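Side-chain contacts in kelch domain-containing protein (Colletotrichum graminicola M1.001, PDB 5C86), which probably oxidises alcohols at a copper centre, as a fungal member of the galactose oxidase and glyoxal oxidase family with a kelch beta-propeller: residues A[368-371]-A[372-375]; A[451-455]-A[456-460]. All blocks are in the same frame, centred on the assembly; numbering follows the deposited sequence.

Interaction 1 of 2, residues A[368-371]-A[372-375]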
loop_
_atom_site.group_PDB
_atom_site.type_symbol
_atom_site.label_atom_id
_atom_site.label_comp_id
_atom_site.label_asym_id
_atom_site.label_seq_id
_atom_site.Cartn_x
_atom_site.Cartn_y
_atom_site.Cartn_z
ATOM N N TRP A 368 -5.441 14.374 -4.598
ATOM C CA TRP A 368 -4.559 15.053 -5.517
ATOM C C TRP A 368 -4.751 14.476 -6.937
ATOM O O TRP A 368 -4.708 13.264 -7.121
ATOM C CB TRP A 368 -3.083 14.910 -5.156
ATOM C CG TRP A 368 -2.135 15.592 -6.032
ATOM C CD1 TRP A 368 -1.976 16.969 -6.234
ATOM C CD2 TRP A 368 -1.110 14.977 -6.832
ATOM N NE1 TRP A 368 -1.026 17.204 -7.126
ATOM C CE2 TRP A 368 -0.439 15.999 -7.512
ATOM C CE3 TRP A 368 -0.749 13.623 -7.090
ATOM C CZ2 TRP A 368 0.644 15.751 -8.351
ATOM C CZ3 TRP A 368 0.307 13.399 -7.888
ATOM C CH2 TRP A 368 0.964 14.408 -8.594
ATOM N N SER A 369 -4.991 15.351 -7.879
ATOM C CA SER A 369 -5.102 14.980 -9.280
ATOM C C SER A 369 -3.750 15.160 -9.899
ATOM O O SER A 369 -3.200 16.301 -10.028
ATOM C CB SER A 369 -6.134 15.857 -10.036
ATOM O OG SER A 369 -7.425 15.604 -9.642
ATOM N N PRO A 370 -3.119 14.047 -10.390
ATOM C CA PRO A 370 -1.844 14.202 -10.997
ATOM C C PRO A 370 -1.816 14.923 -12.372
ATOM O O PRO A 370 -2.882 15.081 -12.985
ATOM C CB PRO A 370 -1.320 12.709 -11.151
ATOM C CG PRO A 370 -2.137 11.954 -10.208
ATOM C CD PRO A 370 -3.492 12.616 -10.224
ATOM N N PRO A 371 -0.641 15.294 -12.887
ATOM C CA PRO A 371 -0.531 15.971 -14.221
ATOM C C PRO A 371 -1.222 15.202 -15.333
ATOM O O PRO A 371 -1.712 15.834 -16.271
ATOM C CB PRO A 371 0.951 16.056 -14.460
ATOM C CG PRO A 371 1.525 16.093 -13.089
ATOM C CD PRO A 371 0.679 15.198 -12.235
ATOM N N TYR A 372 -1.297 13.854 -15.289
ATOM C CA TYR A 372 -1.851 13.148 -16.403
ATOM C C TYR A 372 -3.360 13.366 -16.507
ATOM O O TYR A 372 -3.971 12.862 -17.481
ATOM C CB TYR A 372 -1.521 11.615 -16.332
ATOM C CG TYR A 372 -1.864 10.857 -15.078
ATOM C CD1 TYR A 372 -3.023 11.021 -14.337
ATOM C CD2 TYR A 372 -1.010 9.856 -14.652
ATOM C CE1 TYR A 372 -3.326 10.315 -13.205
ATOM C CE2 TYR A 372 -1.301 9.124 -13.476
ATOM C CZ TYR A 372 -2.439 9.362 -12.756
ATOM O OH TYR A 372 -2.710 8.634 -11.610
ATOM N N LEU A 373 -4.015 14.041 -15.579
ATOM C CA LEU A 373 -5.447 14.356 -15.712
ATOM C C LEU A 373 -5.641 15.734 -16.316
ATOM O O LEU A 373 -6.812 16.116 -16.439
ATOM C CB LEU A 373 -6.158 14.252 -14.360
ATOM C CG LEU A 373 -6.132 12.857 -13.689
ATOM C CD1 LEU A 373 -6.971 12.892 -12.416
ATOM C CD2 LEU A 373 -6.658 11.791 -14.620
ATOM N N PHE A 374 -4.589 16.383 -16.728
ATOM C CA PHE A 374 -4.679 17.744 -17.308
ATOM C C PHE A 374 -4.081 17.743 -18.640
ATOM O O PHE A 374 -3.197 16.929 -19.055
ATOM C CB PHE A 374 -3.994 18.760 -16.396
ATOM C CG PHE A 374 -4.589 18.799 -15.046
ATOM C CD1 PHE A 374 -5.782 19.520 -14.802
ATOM C CD2 PHE A 374 -4.104 18.010 -13.954
ATOM C CE1 PHE A 374 -6.414 19.463 -13.596
ATOM C CE2 PHE A 374 -4.707 18.006 -12.768
ATOM C CZ PHE A 374 -5.872 18.702 -12.551
ATOM N N GLU A 375 -4.524 18.739 -19.432
ATOM C CA GLU A 375 -3.968 18.994 -20.701
ATOM C C GLU A 375 -2.552 19.585 -20.608
ATOM O O GLU A 375 -2.036 19.719 -19.504
ATOM C CB GLU A 375 -4.960 19.911 -21.488
ATOM C CG GLU A 375 -6.303 19.325 -21.868
ATOM C CD GLU A 375 -6.204 17.999 -22.696
ATOM O OE1 GLU A 375 -5.127 17.730 -23.321
ATOM O OE2 GLU A 375 -7.161 17.167 -22.610
HETATM O O HOH W 1 -0.544 17.852 -17.774
#

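Interaction 2 of 2, residues A[451-455]-A[456-460]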
loop_
_atom_site.group_PDB
_atom_site.type_symbol
_atom_site.label_atom_id
_atom_site.label_comp_id
_atom_site.label_asym_id
_atom_site.label_seq_id
_atom_site.Cartn_x
_atom_site.Cartn_y
_atom_site.Cartn_z
ATOM N N ASN A 451 1.816 -14.739 -16.318
ATOM C CA ASN A 451 1.662 -16.102 -15.878
ATOM C C ASN A 451 2.157 -16.461 -14.516
ATOM O O ASN A 451 1.715 -17.470 -13.956
ATOM C CB ASN A 451 2.382 -16.967 -16.904
ATOM C CG ASN A 451 1.467 -17.454 -17.954
ATOM O OD1 ASN A 451 0.495 -18.187 -17.694
ATOM N ND2 ASN A 451 1.785 -17.057 -19.207
ATOM N N ASP A 452 2.995 -15.667 -13.901
ATOM C CA ASP A 452 3.599 -16.016 -12.645
ATOM C C ASP A 452 2.806 -15.308 -11.528
ATOM O O ASP A 452 2.707 -14.052 -11.499
ATOM C CB ASP A 452 5.044 -15.496 -12.636
ATOM C CG ASP A 452 5.890 -16.157 -11.569
ATOM O OD1 ASP A 452 5.449 -16.277 -10.426
ATOM O OD2 ASP A 452 7.028 -16.594 -11.935
ATOM N N TYR A 453 2.293 -16.103 -10.602
ATOM C CA TYR A 453 1.561 -15.570 -9.469
ATOM C C TYR A 453 2.430 -14.789 -8.519
ATOM O O TYR A 453 1.839 -14.098 -7.672
ATOM C CB TYR A 453 0.794 -16.646 -8.695
ATOM C CG TYR A 453 -0.456 -17.101 -9.382
ATOM C CD1 TYR A 453 -1.621 -16.387 -9.393
ATOM C CD2 TYR A 453 -0.487 -18.347 -10.046
ATOM C CE1 TYR A 453 -2.753 -16.818 -10.038
ATOM C CE2 TYR A 453 -1.640 -18.770 -10.654
ATOM C CZ TYR A 453 -2.758 -18.063 -10.654
ATOM O OH TYR A 453 -3.910 -18.431 -11.329
ATOM N N GLY A 454 3.753 -14.869 -8.623
ATOM C CA GLY A 454 4.634 -14.019 -7.855
ATOM C C GLY A 454 4.689 -12.612 -8.338
ATOM O O GLY A 454 5.071 -11.717 -7.606
ATOM N N VAL A 455 4.277 -12.433 -9.604
ATOM C CA VAL A 455 4.137 -11.170 -10.263
ATOM C C VAL A 455 2.689 -10.681 -10.074
ATOM O O VAL A 455 2.451 -9.675 -9.383
ATOM C CB VAL A 455 4.503 -11.251 -11.747
ATOM C CG1 VAL A 455 4.147 -9.941 -12.482
ATOM C CG2 VAL A 455 5.994 -11.573 -11.885
ATOM N N ALA A 456 1.715 -11.451 -10.569
ATOM C CA ALA A 456 0.316 -11.157 -10.444
ATOM C C ALA A 456 -0.198 -11.858 -9.221
ATOM O O ALA A 456 -0.841 -12.929 -9.240
ATOM C CB ALA A 456 -0.397 -11.645 -11.679
ATOM N N ILE A 457 0.129 -11.276 -8.078
ATOM C CA ILE A 457 -0.408 -11.766 -6.795
ATOM C C ILE A 457 -1.945 -11.818 -6.898
ATOM O O ILE A 457 -2.563 -10.896 -7.364
ATOM C CB ILE A 457 0.031 -10.837 -5.643
ATOM C CG1 ILE A 457 1.557 -10.759 -5.451
ATOM C CG2 ILE A 457 -0.693 -11.239 -4.378
ATOM C CD1 ILE A 457 2.209 -12.077 -5.031
ATOM N N PRO A 458 -2.576 -12.928 -6.478
ATOM C CA PRO A 458 -4.016 -13.006 -6.558
ATOM C C PRO A 458 -4.750 -11.903 -5.874
ATOM O O PRO A 458 -4.254 -11.327 -4.874
ATOM C CB PRO A 458 -4.370 -14.335 -5.890
ATOM C CG PRO A 458 -3.142 -15.050 -5.836
ATOM C CD PRO A 458 -1.950 -14.125 -5.882
ATOM N N GLY A 459 -5.909 -11.589 -6.386
ATOM C CA GLY A 459 -6.724 -10.562 -5.809
ATOM C C GLY A 459 -7.201 -9.545 -6.815
ATOM O O GLY A 459 -7.006 -9.676 -8.017
ATOM N N TYR A 460 -7.790 -8.489 -6.312
ATOM C CA TYR A 460 -8.351 -7.444 -7.106
ATOM C C TYR A 460 -7.317 -6.438 -7.593
ATOM O O TYR A 460 -6.382 -6.050 -6.869
ATOM C CB TYR A 460 -9.460 -6.676 -6.418
ATOM C CG TYR A 460 -10.849 -7.278 -6.552
ATOM C CD1 TYR A 460 -11.261 -8.298 -5.719
ATOM C CD2 TYR A 460 -11.607 -6.969 -7.617
ATOM C CE1 TYR A 460 -12.502 -8.869 -5.858
ATOM C CE2 TYR A 460 -12.835 -7.528 -7.790
ATOM C CZ TYR A 460 -13.265 -8.469 -6.909
ATOM O OH TYR A 460 -14.557 -8.985 -7.109
#

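Interaction 1 of 2, residues A[368-371]-A[372-375]
Pro-370 lies against the ring of Tyr-372, and this is the tight side of a short turn. The proline puts CB over one face of the phenol as a CH-pi contact, 3.9 Å from CB to the centroid of the Tyr-372 ring and shifted toward the rim; its CG adds a contact to CE1 of Tyr-372 at 3.6 Å. With CG of Tyr-372 held between the backbone N and the carbonyl carbon (chi1 53°), the ring runs alongside the proline, both side chains pointing the same way. The phenol OH finds its polar partner in the carbonyl O of Ala-344.

Two backbone bonds wind the chain into a 3-10 turn as it leaves strand 364-369, an inner strand of a four-stranded antiparallel propeller blade, where it pairs with strand 346-350 and with the N-terminal strand 5-11 that closes the ring. N of Leu-373 donates to O of Pro-370 at 3.0 Å and nearly straight (169°), and N of Phe-374 donates to O of Pro-371 at 3.0 Å, more bent.

Phe-374 turns its ring edge to the turn, with CD2 3.3 Å from O of Pro-370 and O of Ser-369 near the ring plane. The contacts between Ser-369 and Leu-373 are looser, CB to CD1 being 3.9 Å. On the watered side, a water lies within hydrogen-bonding distance of O of Pro-371 (2.8 Å) and O of Glu-375, an exposed residue.

Interaction 2 of 2, residues A[451-455]-A[456-460]
This is a compact turn contact, made mostly by backbone groups, in the loop that joins strand 444-448 to strand 459-466 of the galactose oxidase-like early set domain. Its central acceptor is the carbonyl O of Asp-452, which accepts hydrogen bonds from N of Val-455 and N of Ala-456. The bond from N of Ala-456 to O of Asp-452 is 2.9 Å long, lies in the carbonyl plane and is close to straight (163°). The carboxylate of the same aspartate reaches forward to the main chain: OD1 of Asp-452 accepts from N of Gly-454 at 2.8 Å, on its anti side and slightly out of the carboxylate plane. One residue thus holds the next few with both its side chain and its main chain.

Past Ala-456 the grip weakens. N of Ile-457 reaches back to O of Val-455 in a weak, bent bond of 3.1 Å. A turn about CB-CG1 of Ile-457 (chi2 -64°) brings its CD1 to 3.3 Å from O of Tyr-453. Tyr-453 in turn has its ring beside the turn, obliquely: CD1 is 3.5 Å from O of Ala-456 and 4.1 Å from CG of Pro-458, and the proline crosses the tyrosine side chain at about a right angle. The far end of the ring is anchored outside the loop, where its OH hydrogen-bonds with O of Thr-481 and N of Ala-397. Arg-430 binds O of Val-455, and the side chains of Val-455 and Ala-456 rest on Ile-432 of strand 431-438. Together the pieces form an Asx turn opened by Asp-452, followed by an inverse gamma turn centred on Ala-456, in a loop between strands of an immunoglobulin-like beta-sandwich.

Overall arrangement
Interaction 1 comes first along the chain and interaction 2 follows it. Their centres are about 29 Å apart, their nearest atoms about 16 Å, and they do not touch. Each sits where a strand meets a loop: residues 368-375 leave strand 364-369, which pairs with strands 5-11 and 346-350 in one propeller blade, whereas residues 451-460 lead into strand 459-466, which pairs with strands 412-422 and 476-481. Interaction 1 therefore marks the exit from the kelch propeller toward the early set domain, and interaction 2 a connection inside that domain. Both lie away from Tyr-120, His-335 and His-423, which bind copper in the metal-loaded protein; the present model is the apo form.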